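Local coordinates for protein tudor (Drosophila melanogaster, PDB 4Q5W) that is required for primordial germ cell formation and abdominal segmentation, and probably recognises methylated arginines of the Piwi protein Aubergine through extended Tudor domains such as this one, at residues A[119-124]-A[176-181]; A[26-31]-A[82-87]; A[45-50]-A[75-80]. All blocks are in the same frame, centred on the assembly; numbering follows the deposited sequence.

Contact 1: A[119-124]-A[176-181]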
ATOM      1  N   GLU A 119      -5.830  14.912 -10.974  1.00 15.67           N
ATOM      2  CA  GLU A 119      -6.860  14.181 -11.717  1.00 16.78           C
ATOM      3  C   GLU A 119      -6.716  14.311 -13.232  1.00 16.07           C
ATOM      4  O   GLU A 119      -7.093  13.411 -13.987  1.00 16.64           O
ATOM      5  CB  GLU A 119      -8.260  14.646 -11.302  1.00 18.46           C
ATOM      6  CG  GLU A 119      -8.523  14.562  -9.806  1.00 21.88           C
ATOM      7  CD  GLU A 119      -8.469  13.143  -9.276  1.00 27.53           C
ATOM      8  OE1 GLU A 119      -8.676  12.189 -10.063  1.00 20.78           O
ATOM      9  OE2 GLU A 119      -8.220  12.984  -8.062  1.00 29.45           O
ATOM     10  N   LYS A 120      -6.186  15.441 -13.672  1.00 13.98           N
ATOM     11  CA  LYS A 120      -6.044  15.713 -15.094  1.00 15.61           C
ATOM     12  C   LYS A 120      -4.744  15.134 -15.644  1.00 14.61           C
ATOM     13  O   LYS A 120      -4.544  15.065 -16.856  1.00 15.89           O
ATOM     14  CB  LYS A 120      -6.118  17.221 -15.338  1.00 18.55           C
ATOM     15  CG  LYS A 120      -7.532  17.775 -15.196  1.00 25.71           C
ATOM     16  CD  LYS A 120      -7.585  19.294 -15.296  1.00 37.26           C
ATOM     17  CE  LYS A 120      -9.033  19.778 -15.373  1.00 47.49           C
ATOM     18  NZ  LYS A 120      -9.154  21.214 -15.763  1.00 52.58           N
ATOM     19  N   ASN A 121      -3.867  14.722 -14.738  1.00 13.74           N
ATOM     20  CA  ASN A 121      -2.535  14.260 -15.099  1.00 13.18           C
ATOM     21  C   ASN A 121      -2.175  13.058 -14.242  1.00 12.59           C
ATOM     22  O   ASN A 121      -1.213  13.094 -13.493  1.00 11.93           O
ATOM     23  CB  ASN A 121      -1.510  15.380 -14.863  1.00 13.46           C
ATOM     24  CG  ASN A 121      -1.875  16.665 -15.591  1.00 14.99           C
ATOM     25  OD1 ASN A 121      -1.744  16.752 -16.805  1.00 15.42           O
ATOM     26  ND2 ASN A 121      -2.336  17.669 -14.847  1.00 16.78           N
ATOM     27  N   LYS A 122      -2.953  11.984 -14.362  1.00 13.08           N
ATOM     28  CA  LYS A 122      -2.847  10.874 -13.418  1.00 15.18           C
ATOM     29  C   LYS A 122      -1.504  10.136 -13.453  1.00 15.90           C
ATOM     30  O   LYS A 122      -0.867   9.919 -12.405  1.00 11.68           O
ATOM     31  CB  LYS A 122      -3.980   9.873 -13.667  1.00 15.50           C
ATOM     32  CG  LYS A 122      -5.371  10.403 -13.351  1.00 17.54           C
ATOM     33  CD  LYS A 122      -6.435   9.333 -13.636  1.00 13.97           C
ATOM     34  CE  LYS A 122      -7.816   9.789 -13.206  1.00 14.42           C
ATOM     35  NZ  LYS A 122      -8.275  10.957 -14.005  1.00 15.13           N
ATOM     36  N   ALA A 123      -1.096   9.720 -14.651  1.00 15.93           N
ATOM     37  CA  ALA A 123       0.143   8.966 -14.807  1.00 17.05           C
ATOM     38  C   ALA A 123       1.363   9.798 -14.412  1.00 19.05           C
ATOM     39  O   ALA A 123       2.257   9.312 -13.721  1.00 18.71           O
ATOM     40  CB  ALA A 123       0.283   8.443 -16.235  1.00 19.54           C
ATOM     41  N   LEU A 124       1.396  11.055 -14.833  1.00 12.32           N
ATOM     42  CA  LEU A 124       2.533  11.905 -14.481  1.00 11.97           C
ATOM     43  C   LEU A 124       2.588  12.156 -12.973  1.00 11.15           C
ATOM     44  O   LEU A 124       3.658  12.173 -12.365  1.00 15.15           O
ATOM     45  CB  LEU A 124       2.463  13.230 -15.247  1.00 12.32           C
ATOM     46  CG  LEU A 124       3.491  14.311 -14.883  1.00 13.72           C
ATOM     47  CD1 LEU A 124       4.910  13.811 -15.044  1.00 15.95           C
ATOM     48  CD2 LEU A 124       3.258  15.519 -15.785  1.00 13.05           C
ATOM     49  N   ALA A 176       5.533  21.940 -13.205  1.00 13.20           N
ATOM     50  CA  ALA A 176       6.814  22.352 -13.768  1.00 14.16           C
ATOM     51  C   ALA A 176       7.174  21.527 -14.998  1.00 12.36           C
ATOM     52  O   ALA A 176       7.714  22.054 -15.967  1.00 13.27           O
ATOM     53  CB  ALA A 176       7.920  22.258 -12.715  1.00 14.42           C
ATOM     54  N   GLU A 177       6.856  20.234 -14.959  1.00 12.23           N
ATOM     55  CA  GLU A 177       7.120  19.350 -16.088  1.00 12.78           C
ATOM     56  C   GLU A 177       6.169  19.644 -17.251  1.00 13.32           C
ATOM     57  O   GLU A 177       6.594  19.720 -18.401  1.00 14.03           O
ATOM     58  CB  GLU A 177       7.017  17.880 -15.663  1.00 12.54           C
ATOM     59  CG  GLU A 177       7.328  16.894 -16.786  1.00 16.13           C
ATOM     60  CD  GLU A 177       7.748  15.526 -16.266  1.00 19.16           C
ATOM     61  OE1 GLU A 177       7.664  14.550 -17.039  1.00 14.92           O
ATOM     62  OE2 GLU A 177       8.189  15.431 -15.102  1.00 17.73           O
ATOM     63  N   LEU A 178       4.888  19.831 -16.945  1.00 14.07           N
ATOM     64  CA  LEU A 178       3.916  20.240 -17.965  1.00 13.73           C
ATOM     65  C   LEU A 178       4.299  21.573 -18.606  1.00 17.19           C
ATOM     66  O   LEU A 178       4.145  21.755 -19.810  1.00 14.91           O
ATOM     67  CB  LEU A 178       2.517  20.347 -17.359  1.00 13.50           C
ATOM     68  CG  LEU A 178       1.884  19.051 -16.858  1.00 16.77           C
ATOM     69  CD1 LEU A 178       0.595  19.370 -16.097  1.00 13.06           C
ATOM     70  CD2 LEU A 178       1.619  18.085 -18.008  1.00 20.16           C
ATOM     71  N   LYS A 179       4.798  22.510 -17.807  1.00 15.24           N
ATOM     72  CA  LYS A 179       5.141  23.825 -18.343  1.00 18.51           C
ATOM     73  C   LYS A 179       6.369  23.747 -19.250  1.00 18.82           C
ATOM     74  O   LYS A 179       6.424  24.409 -20.292  1.00 17.71           O
ATOM     75  CB  LYS A 179       5.363  24.843 -17.219  1.00 17.18           C
ATOM     76  CG  LYS A 179       5.728  26.232 -17.725  1.00 26.56           C
ATOM     77  CD  LYS A 179       5.834  27.250 -16.595  1.00 33.43           C
ATOM     78  CE  LYS A 179       6.068  28.650 -17.149  1.00 40.02           C
ATOM     79  NZ  LYS A 179       6.066  29.679 -16.067  1.00 47.11           N
ATOM     80  N   LEU A 180       7.345  22.932 -18.856  1.00 14.41           N
ATOM     81  CA  LEU A 180       8.560  22.759 -19.648  1.00 17.62           C
ATOM     82  C   LEU A 180       8.221  22.222 -21.030  1.00 19.46           C
ATOM     83  O   LEU A 180       8.762  22.680 -22.036  1.00 21.40           O
ATOM     84  CB  LEU A 180       9.546  21.814 -18.952  1.00 17.45           C
ATOM     85  CG  LEU A 180      10.842  21.526 -19.719  1.00 20.86           C
ATOM     86  CD1 LEU A 180      11.593  22.806 -20.009  1.00 26.88           C
ATOM     87  CD2 LEU A 180      11.730  20.548 -18.953  1.00 18.60           C
ATOM     88  N   ILE A 181       7.318  21.250 -21.067  1.00 18.58           N
ATOM     89  CA  ILE A 181       6.924  20.628 -22.320  1.00 21.91           C
ATOM     90  C   ILE A 181       6.022  21.529 -23.173  1.00 21.64           C
ATOM     91  O   ILE A 181       6.159  21.585 -24.400  1.00 21.56           O
ATOM     92  CB  ILE A 181       6.204  19.287 -22.053  1.00 19.21           C
ATOM     93  CG1 ILE A 181       7.140  18.320 -21.326  1.00 17.44           C
ATOM     94  CG2 ILE A 181       5.699  18.680 -23.351  1.00 23.69           C
ATOM     95  CD1 ILE A 181       6.425  17.176 -20.617  1.00 23.58           C
TER

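Contact 2: A[26-31]-A[82-87]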
ATOM      1  N   SER A  26       6.142  -3.261  15.225  1.00 13.35           N
ATOM      2  CA  SER A  26       6.521  -4.521  15.858  1.00 13.81           C
ATOM      3  C   SER A  26       5.527  -5.607  15.507  1.00 14.55           C
ATOM      4  O   SER A  26       5.911  -6.760  15.335  1.00 14.19           O
ATOM      5  CB  SER A  26       6.618  -4.395  17.382  1.00 14.87           C
ATOM      6  OG  SER A  26       7.732  -3.606  17.757  1.00 22.63           O
ATOM      7  N   LEU A  27       4.249  -5.238  15.416  1.00 13.94           N
ATOM      8  CA  LEU A  27       3.219  -6.191  15.011  1.00 12.28           C
ATOM      9  C   LEU A  27       3.463  -6.687  13.589  1.00 15.08           C
ATOM     10  O   LEU A  27       3.314  -7.874  13.314  1.00 16.58           O
ATOM     11  CB  LEU A  27       1.820  -5.575  15.114  1.00 12.11           C
ATOM     12  CG  LEU A  27       0.683  -6.409  14.510  1.00 16.90           C
ATOM     13  CD1 LEU A  27       0.555  -7.757  15.220  1.00 18.62           C
ATOM     14  CD2 LEU A  27      -0.640  -5.651  14.538  1.00 19.65           C
ATOM     15  N   MET A  28       3.814  -5.779  12.680  1.00 15.05           N
ATOM     16  CA  MET A  28       4.120  -6.170  11.305  1.00 15.44           C
ATOM     17  C   MET A  28       5.329  -7.119  11.283  1.00 14.75           C
ATOM     18  O   MET A  28       5.344  -8.115  10.559  1.00 15.19           O
ATOM     19  CB  MET A  28       4.396  -4.933  10.435  1.00 11.10           C
ATOM     20  CG  MET A  28       4.489  -5.212   8.940  1.00 14.54           C
ATOM     21  SD  MET A  28       2.913  -5.707   8.214  1.00 13.50           S
ATOM     22  CE  MET A  28       3.143  -7.477   7.982  1.00 15.60           C
ATOM     23  N   ASP A  29       6.342  -6.802  12.077  1.00 18.32           N
ATOM     24  CA  ASP A  29       7.533  -7.642  12.141  1.00 16.61           C
ATOM     25  C   ASP A  29       7.201  -9.052  12.613  1.00 15.45           C
ATOM     26  O   ASP A  29       7.738 -10.016  12.076  1.00 15.26           O
ATOM     27  CB  ASP A  29       8.594  -7.038  13.056  1.00 19.92           C
ATOM     28  CG  ASP A  29       9.291  -5.842  12.437  1.00 28.10           C
ATOM     29  OD1 ASP A  29       9.025  -5.528  11.256  1.00 30.87           O
ATOM     30  OD2 ASP A  29      10.114  -5.223  13.136  1.00 31.62           O
ATOM     31  N   ILE A  30       6.331  -9.163  13.616  1.00 14.16           N
ATOM     32  CA  ILE A  30       5.945 -10.474  14.151  1.00 13.32           C
ATOM     33  C   ILE A  30       5.152 -11.275  13.124  1.00 13.24           C
ATOM     34  O   ILE A  30       5.331 -12.488  13.001  1.00 17.75           O
ATOM     35  CB  ILE A  30       5.131 -10.333  15.463  1.00 19.53           C
ATOM     36  CG1 ILE A  30       6.032  -9.817  16.590  1.00 22.20           C
ATOM     37  CG2 ILE A  30       4.539 -11.653  15.872  1.00 24.47           C
ATOM     38  CD1 ILE A  30       5.273  -9.204  17.757  1.00 20.07           C
ATOM     39  N   ILE A  31       4.276 -10.602  12.383  1.00 13.36           N
ATOM     40  CA  ILE A  31       3.503 -11.277  11.338  1.00 11.80           C
ATOM     41  C   ILE A  31       4.439 -11.872  10.292  1.00 13.81           C
ATOM     42  O   ILE A  31       4.334 -13.056   9.959  1.00 13.83           O
ATOM     43  CB  ILE A  31       2.471 -10.334  10.678  1.00 11.85           C
ATOM     44  CG1 ILE A  31       1.425  -9.889  11.704  1.00 12.54           C
ATOM     45  CG2 ILE A  31       1.812 -10.999   9.474  1.00 17.00           C
ATOM     46  CD1 ILE A  31       0.441  -8.833  11.179  1.00 12.62           C
ATOM     47  N   ILE A  82      -2.797  -7.875   2.131  1.00 11.41           N
ATOM     48  CA  ILE A  82      -3.627  -7.017   2.973  1.00 14.01           C
ATOM     49  C   ILE A  82      -2.869  -6.117   3.937  1.00 12.21           C
ATOM     50  O   ILE A  82      -3.351  -5.037   4.287  1.00 13.79           O
ATOM     51  CB  ILE A  82      -4.683  -7.815   3.755  1.00 12.72           C
ATOM     52  CG1 ILE A  82      -4.017  -8.818   4.706  1.00 13.05           C
ATOM     53  CG2 ILE A  82      -5.633  -8.503   2.789  1.00 14.32           C
ATOM     54  CD1 ILE A  82      -4.971  -9.372   5.751  1.00 11.56           C
ATOM     55  N   ASP A  83      -1.689  -6.548   4.364  1.00 12.79           N
ATOM     56  CA  ASP A  83      -0.929  -5.755   5.312  1.00 13.31           C
ATOM     57  C   ASP A  83      -0.221  -4.596   4.637  1.00 10.46           C
ATOM     58  O   ASP A  83       0.240  -3.684   5.317  1.00 14.27           O
ATOM     59  CB  ASP A  83       0.046  -6.632   6.105  1.00 11.19           C
ATOM     60  CG  ASP A  83      -0.678  -7.568   7.061  1.00 13.76           C
ATOM     61  OD1 ASP A  83      -1.689  -7.126   7.658  1.00 11.43           O
ATOM     62  OD2 ASP A  83      -0.250  -8.734   7.206  1.00 12.29           O
ATOM     63  N   TYR A  84      -0.175  -4.612   3.305  1.00  9.30           N
ATOM     64  CA  TYR A  84       0.608  -3.625   2.547  1.00 13.62           C
ATOM     65  C   TYR A  84      -0.212  -2.840   1.532  1.00 16.08           C
ATOM     66  O   TYR A  84      -0.010  -1.623   1.355  1.00 14.35           O
ATOM     67  CB  TYR A  84       1.798  -4.298   1.853  1.00 12.46           C
ATOM     68  CG  TYR A  84       2.781  -4.891   2.830  1.00 14.77           C
ATOM     69  CD1 TYR A  84       2.563  -6.144   3.400  1.00 11.68           C
ATOM     70  CD2 TYR A  84       3.907  -4.186   3.220  1.00 15.91           C
ATOM     71  CE1 TYR A  84       3.458  -6.678   4.308  1.00  9.64           C
ATOM     72  CE2 TYR A  84       4.796  -4.715   4.122  1.00 12.70           C
ATOM     73  CZ  TYR A  84       4.563  -5.968   4.662  1.00 14.29           C
ATOM     74  OH  TYR A  84       5.459  -6.495   5.566  1.00 16.97           O
ATOM     75  N   GLY A  85      -1.116  -3.527   0.844  1.00 11.25           N
ATOM     76  CA  GLY A  85      -2.011  -2.859  -0.086  1.00 10.12           C
ATOM     77  C   GLY A  85      -1.802  -3.160  -1.560  1.00 12.65           C
ATOM     78  O   GLY A  85      -2.730  -3.008  -2.353  1.00 13.64           O
ATOM     79  N   ASN A  86      -0.596  -3.569  -1.936  1.00 12.48           N
ATOM     80  CA  ASN A  86      -0.310  -3.899  -3.326  1.00 11.86           C
ATOM     81  C   ASN A  86      -0.967  -5.206  -3.737  1.00 12.84           C
ATOM     82  O   ASN A  86      -1.361  -6.005  -2.885  1.00 19.11           O
ATOM     83  CB  ASN A  86       1.198  -3.929  -3.616  1.00 14.67           C
ATOM     84  CG  ASN A  86       1.946  -4.921  -2.751  1.00 17.35           C
ATOM     85  OD1 ASN A  86       1.857  -4.877  -1.528  1.00 18.41           O
ATOM     86  ND2 ASN A  86       2.679  -5.832  -3.388  1.00 14.51           N
ATOM     87  N   THR A  87      -1.106  -5.403  -5.044  1.00 10.28           N
ATOM     88  CA  THR A  87      -1.733  -6.608  -5.568  1.00 10.84           C
ATOM     89  C   THR A  87      -0.740  -7.418  -6.391  1.00 16.88           C
ATOM     90  O   THR A  87       0.295  -6.912  -6.826  1.00 19.48           O
ATOM     91  CB  THR A  87      -2.967  -6.291  -6.438  1.00 19.13           C
ATOM     92  OG1 THR A  87      -2.563  -5.676  -7.669  1.00 19.24           O
ATOM     93  CG2 THR A  87      -3.937  -5.386  -5.701  1.00 20.05           C
TER

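Contact 3: A[45-50]-A[75-80]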
ATOM      1  N   GLU A  45      -8.234 -27.017  -2.360  1.00 18.52           N
ATOM      2  CA  GLU A  45      -9.340 -26.733  -3.266  1.00 19.25           C
ATOM      3  C   GLU A  45      -9.338 -25.248  -3.597  1.00 19.97           C
ATOM      4  O   GLU A  45      -8.574 -24.488  -3.016  1.00 22.27           O
ATOM      5  CB  GLU A  45     -10.676 -27.141  -2.647  1.00 19.53           C
ATOM      6  CG  GLU A  45     -10.990 -26.448  -1.335  1.00 24.91           C
ATOM      7  CD  GLU A  45     -12.305 -26.919  -0.730  1.00 27.41           C
ATOM      8  OE1 GLU A  45     -13.343 -26.859  -1.425  1.00 28.05           O
ATOM      9  OE2 GLU A  45     -12.296 -27.353   0.442  1.00 25.07           O
ATOM     10  N   LYS A  46     -10.178 -24.833  -4.540  1.00 19.38           N
ATOM     11  CA  LYS A  46     -10.120 -23.443  -4.997  1.00 18.96           C
ATOM     12  C   LYS A  46     -10.708 -22.458  -3.986  1.00 18.04           C
ATOM     13  O   LYS A  46     -11.612 -22.798  -3.223  1.00 24.51           O
ATOM     14  CB  LYS A  46     -10.788 -23.287  -6.368  1.00 25.27           C
ATOM     15  CG  LYS A  46     -10.076 -24.063  -7.475  1.00 26.18           C
ATOM     16  CD  LYS A  46     -10.424 -23.536  -8.869  1.00 32.78           C
ATOM     17  CE  LYS A  46      -9.740 -22.199  -9.142  1.00 33.65           C
ATOM     18  NZ  LYS A  46      -9.989 -21.731 -10.537  1.00 34.53           N
ATOM     19  N   ALA A  47     -10.168 -21.243  -3.969  1.00 17.25           N
ATOM     20  CA  ALA A  47     -10.691 -20.189  -3.106  1.00 19.33           C
ATOM     21  C   ALA A  47     -11.703 -19.334  -3.871  1.00 22.51           C
ATOM     22  O   ALA A  47     -11.777 -19.402  -5.092  1.00 22.83           O
ATOM     23  CB  ALA A  47      -9.562 -19.328  -2.586  1.00 17.38           C
ATOM     24  N   ALA A  48     -12.489 -18.543  -3.146  1.00 22.22           N
ATOM     25  CA  ALA A  48     -13.456 -17.642  -3.765  1.00 20.29           C
ATOM     26  C   ALA A  48     -13.073 -16.202  -3.443  1.00 19.84           C
ATOM     27  O   ALA A  48     -12.267 -15.967  -2.554  1.00 17.10           O
ATOM     28  CB  ALA A  48     -14.872 -17.951  -3.270  1.00 23.89           C
ATOM     29  N   VAL A  49     -13.643 -15.253  -4.181  1.00 21.55           N
ATOM     30  CA  VAL A  49     -13.384 -13.833  -3.955  1.00 19.50           C
ATOM     31  C   VAL A  49     -13.627 -13.501  -2.483  1.00 22.36           C
ATOM     32  O   VAL A  49     -14.571 -14.010  -1.884  1.00 25.03           O
ATOM     33  CB  VAL A  49     -14.269 -12.971  -4.867  1.00 22.26           C
ATOM     34  CG1 VAL A  49     -14.207 -11.512  -4.464  1.00 23.99           C
ATOM     35  CG2 VAL A  49     -13.841 -13.144  -6.323  1.00 23.56           C
ATOM     36  N   ASP A  50     -12.741 -12.685  -1.914  1.00 20.30           N
ATOM     37  CA  ASP A  50     -12.763 -12.296  -0.494  1.00 22.06           C
ATOM     38  C   ASP A  50     -12.246 -13.332   0.512  1.00 19.22           C
ATOM     39  O   ASP A  50     -12.154 -13.034   1.703  1.00 19.16           O
ATOM     40  CB  ASP A  50     -14.125 -11.726  -0.063  1.00 23.76           C
ATOM     41  CG  ASP A  50     -14.461 -10.431  -0.782  1.00 29.74           C
ATOM     42  OD1 ASP A  50     -13.525  -9.693  -1.151  1.00 35.82           O
ATOM     43  OD2 ASP A  50     -15.659 -10.153  -0.983  1.00 38.07           O
ATOM     44  N   ASP A  75      -6.247 -21.443 -13.156  1.00 44.21           N
ATOM     45  CA  ASP A  75      -6.060 -21.614 -11.719  1.00 38.62           C
ATOM     46  C   ASP A  75      -5.141 -20.564 -11.096  1.00 30.49           C
ATOM     47  O   ASP A  75      -4.361 -20.863 -10.191  1.00 31.02           O
ATOM     48  CB  ASP A  75      -5.567 -23.025 -11.401  1.00 42.99           C
ATOM     49  CG  ASP A  75      -6.673 -24.056 -11.487  1.00 48.48           C
ATOM     50  OD1 ASP A  75      -7.612 -23.853 -12.289  1.00 50.64           O
ATOM     51  OD2 ASP A  75      -6.611 -25.061 -10.747  1.00 50.70           O
ATOM     52  N   GLN A  76      -5.238 -19.338 -11.590  1.00 27.16           N
ATOM     53  CA  GLN A  76      -4.509 -18.227 -10.987  1.00 25.28           C
ATOM     54  C   GLN A  76      -5.463 -17.340 -10.201  1.00 24.90           C
ATOM     55  O   GLN A  76      -6.677 -17.406 -10.388  1.00 28.93           O
ATOM     56  CB  GLN A  76      -3.779 -17.422 -12.060  1.00 29.95           C
ATOM     57  CG  GLN A  76      -2.649 -18.188 -12.725  1.00 35.24           C
ATOM     58  CD  GLN A  76      -1.687 -17.280 -13.459  1.00 38.39           C
ATOM     59  OE1 GLN A  76      -2.094 -16.461 -14.282  1.00 41.13           O
ATOM     60  NE2 GLN A  76      -0.401 -17.408 -13.153  1.00 39.74           N
ATOM     61  N   TYR A  77      -4.910 -16.517  -9.316  1.00 21.69           N
ATOM     62  CA  TYR A  77      -5.707 -15.590  -8.522  1.00 19.12           C
ATOM     63  C   TYR A  77      -5.019 -14.241  -8.489  1.00 17.90           C
ATOM     64  O   TYR A  77      -3.801 -14.177  -8.353  1.00 19.85           O
ATOM     65  CB  TYR A  77      -5.820 -16.079  -7.077  1.00 16.07           C
ATOM     66  CG  TYR A  77      -6.432 -17.448  -6.909  1.00 18.74           C
ATOM     67  CD1 TYR A  77      -7.765 -17.588  -6.551  1.00 19.67           C
ATOM     68  CD2 TYR A  77      -5.671 -18.599  -7.074  1.00 17.25           C
ATOM     69  CE1 TYR A  77      -8.329 -18.832  -6.379  1.00 18.92           C
ATOM     70  CE2 TYR A  77      -6.232 -19.858  -6.910  1.00 18.70           C
ATOM     71  CZ  TYR A  77      -7.562 -19.964  -6.558  1.00 19.36           C
ATOM     72  OH  TYR A  77      -8.137 -21.196  -6.373  1.00 24.09           O
ATOM     73  N   LYS A  78      -5.798 -13.170  -8.616  1.00 19.00           N
ATOM     74  CA  LYS A  78      -5.304 -11.848  -8.270  1.00 17.65           C
ATOM     75  C   LYS A  78      -5.640 -11.619  -6.810  1.00 16.77           C
ATOM     76  O   LYS A  78      -6.794 -11.762  -6.401  1.00 20.93           O
ATOM     77  CB  LYS A  78      -5.945 -10.747  -9.122  1.00 17.64           C
ATOM     78  CG  LYS A  78      -5.427  -9.345  -8.746  1.00 18.41           C
ATOM     79  CD  LYS A  78      -5.976  -8.254  -9.648  1.00 20.18           C
ATOM     80  CE  LYS A  78      -5.309  -6.899  -9.340  1.00 22.43           C
ATOM     81  NZ  LYS A  78      -5.917  -5.768 -10.111  1.00 26.34           N
ATOM     82  N   VAL A  79      -4.625 -11.288  -6.022  1.00 14.20           N
ATOM     83  CA  VAL A  79      -4.808 -11.110  -4.590  1.00 12.13           C
ATOM     84  C   VAL A  79      -4.286  -9.752  -4.144  1.00 11.43           C
ATOM     85  O   VAL A  79      -3.478  -9.139  -4.837  1.00 14.32           O
ATOM     86  CB  VAL A  79      -4.053 -12.189  -3.794  1.00 15.46           C
ATOM     87  CG1 VAL A  79      -4.475 -13.582  -4.252  1.00 14.30           C
ATOM     88  CG2 VAL A  79      -2.546 -12.009  -3.946  1.00 14.70           C
ATOM     89  N   ILE A  80      -4.768  -9.293  -2.992  1.00 12.68           N
ATOM     90  CA  ILE A  80      -4.182  -8.140  -2.313  1.00 13.78           C
ATOM     91  C   ILE A  80      -3.358  -8.629  -1.122  1.00 14.87           C
ATOM     92  O   ILE A  80      -3.785  -9.521  -0.381  1.00 14.08           O
ATOM     93  CB  ILE A  80      -5.252  -7.100  -1.860  1.00 14.42           C
ATOM     94  CG1 ILE A  80      -4.596  -5.959  -1.068  1.00 17.51           C
ATOM     95  CG2 ILE A  80      -6.344  -7.744  -1.028  1.00 13.84           C
ATOM     96  CD1 ILE A  80      -5.561  -4.810  -0.719  1.00 19.57           C
TER
HETATM   97  O   HOH W   1      -8.459 -19.523 -10.697  1.00 28.54           O

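Contact 1: A[119-124]-A[176-181]
Leu124, in the first turn of helix 122-134, and Leu178, on helix 166-182, form the apolar part of this contact, their CD2 methyls 3.8 Å apart. The two leucines overlap antiparallel, each tip passing the other's. Leu124 has CG anti to the backbone N (chi1 173°), which carries its branches out to helix 166-182.

The other contacts set a methyl on a flat polar group. Leu124 CD1 lies over the face of the Glu177 carboxylate, 3.5 Å from OE1 and nearly as close to the other oxygen. The glutamate chain, extended beyond CG, crosses the leucine at a slant and presents this carboxylate face to CD1. Leu178 CD1 rests, somewhat tilted, over the Asn121 amide, 3.6 Å from OD1. The Asn121 and Leu178 side chains meet head-on.

Hydrogen bonds serve the shape of 119-124 rather than the join. Asn121 holds the N-cap position of helix 122-134 without a capping bond from its side chain; its ND2 bonds to Ile117 O instead, which helps fix the rotation of the amide under Leu178. Lys122 NZ reaches back to Glu119 O at 2.7 Å, in the carbonyl plane on a lone pair, bridging the break between helices 116-120 and 122-134.

No hydrogen bond or salt bridge crosses the contact, which buries only 196 Å² at the protein surface. Two helices of the nuclease-like half of the extended Tudor domain are thus joined here by nondirectional packing, with the carboxylate and amide touched by methyl groups.

Contact 2: A[26-31]-A[82-87]
Asp83 OD1 is gripped twice, by a salt bridge from Arg65 NH1 and a hydrogen bond from Val106 N, while OD2 of the same carboxylate lies 3.8 Å from Ile31 CG2 across the contact. Asp83 and Tyr84 belong to the Asp-Tyr-Gly-Asn turn of the Tudor barrel, between strands 77-81 and 87-90, and helix 25-37 packs against it. Ile31 and Asp83 point at one another, so the helix puts hydrocarbon against a carboxylate whose polar needs are met by other partners.

Met28 makes the larger share of the contact. Its chain starts with CG trans to the amide nitrogen (chi1 -170°), then bends at chi2 and chi3, and Met28 SD comes to lie 3.7 Å from Asp83 CB. Met28 SD also stands 4.5 Å from the centroid of the Tyr84 ring, an oblique Met-aromatic contact, 37° off the ring normal.

The Tyr84 ring also meets that of Tyr64, their planes about 75° apart, a grouping consistent with the aromatic cage that holds methylarginine in related extended Tudor domains. At the outer end of the ring, Met28 CE touches the phenol oxygen, Tyr84 OH, at 3.5 Å.

Contact 3: A[45-50]-A[75-80]
Tyr77 OH accepts a hydrogen bond from the backbone N of Ala47, 3.1 Å away with an N-H...O angle of 156°. Around this bond the tyrosine fits closely against the 45-50 loop: Lys46 CE passes obliquely 3.4 Å from the Tyr77 hydroxyl oxygen OH, Ala47 CB touches Tyr77 CE1 at 4.0 Å, and Ala47 O lies at the ring edge, in its plane. Changing Tyr77 to phenylalanine keeps the ring but would probably leave Ala47 N without its acceptor and let the loop drift from the strand.

The bend at chi3 (74°) curls the Lys46 chain round the hydroxyl, with CB, CG and CE all against Tyr77 OH, and sends NZ past the ring. Lys46 NZ donates to a water at 2.7 Å, and this water in turn donates to Gln76 O. Bonded to both, the water bridges the segments; it also sits over the centre of one face of the Tyr77 ring, 4.2 Å above the plane. Asp75 OD1 adds a long salt bridge to Lys46 NZ, at 3.6 Å, the two side chains crossing at about a right angle.

Leu93 meets both Ala47 and Tyr77, and Ile68 of strand 63-71 also packs on the tyrosine. Strand 77-81 runs antiparallel between strands 63-71 and 87-90 of the Tudor sheet, and its Tyr77 thereby ties down the loop that leads from helix 25-37 into strand 52-56.

In the fold
Contact 3 lies within the Tudor half of the chain, and contact 2 sets the linking helix 25-37 on the turn 82-87 of that half; their centres are about 19 Å apart, and contact 3 is nested inside the loop closed by contact 2. They touch across the hairpin, where Thr87 at the start of strand 87-90 packs beside Lys78 and Val79, and Gly85 and Asn86 meet Ile80. Strand 77-81 thus serves both, carrying Tyr77 to the loop 45-50 and leading into the turn. Contact 1 comes later, in the nuclease-like half, its centre about 33 Å from that of contact 2, on opposite sides of the chain's centre. Helix 25-37 follows strand 16-21 of the five-stranded sheet, joining the two halves.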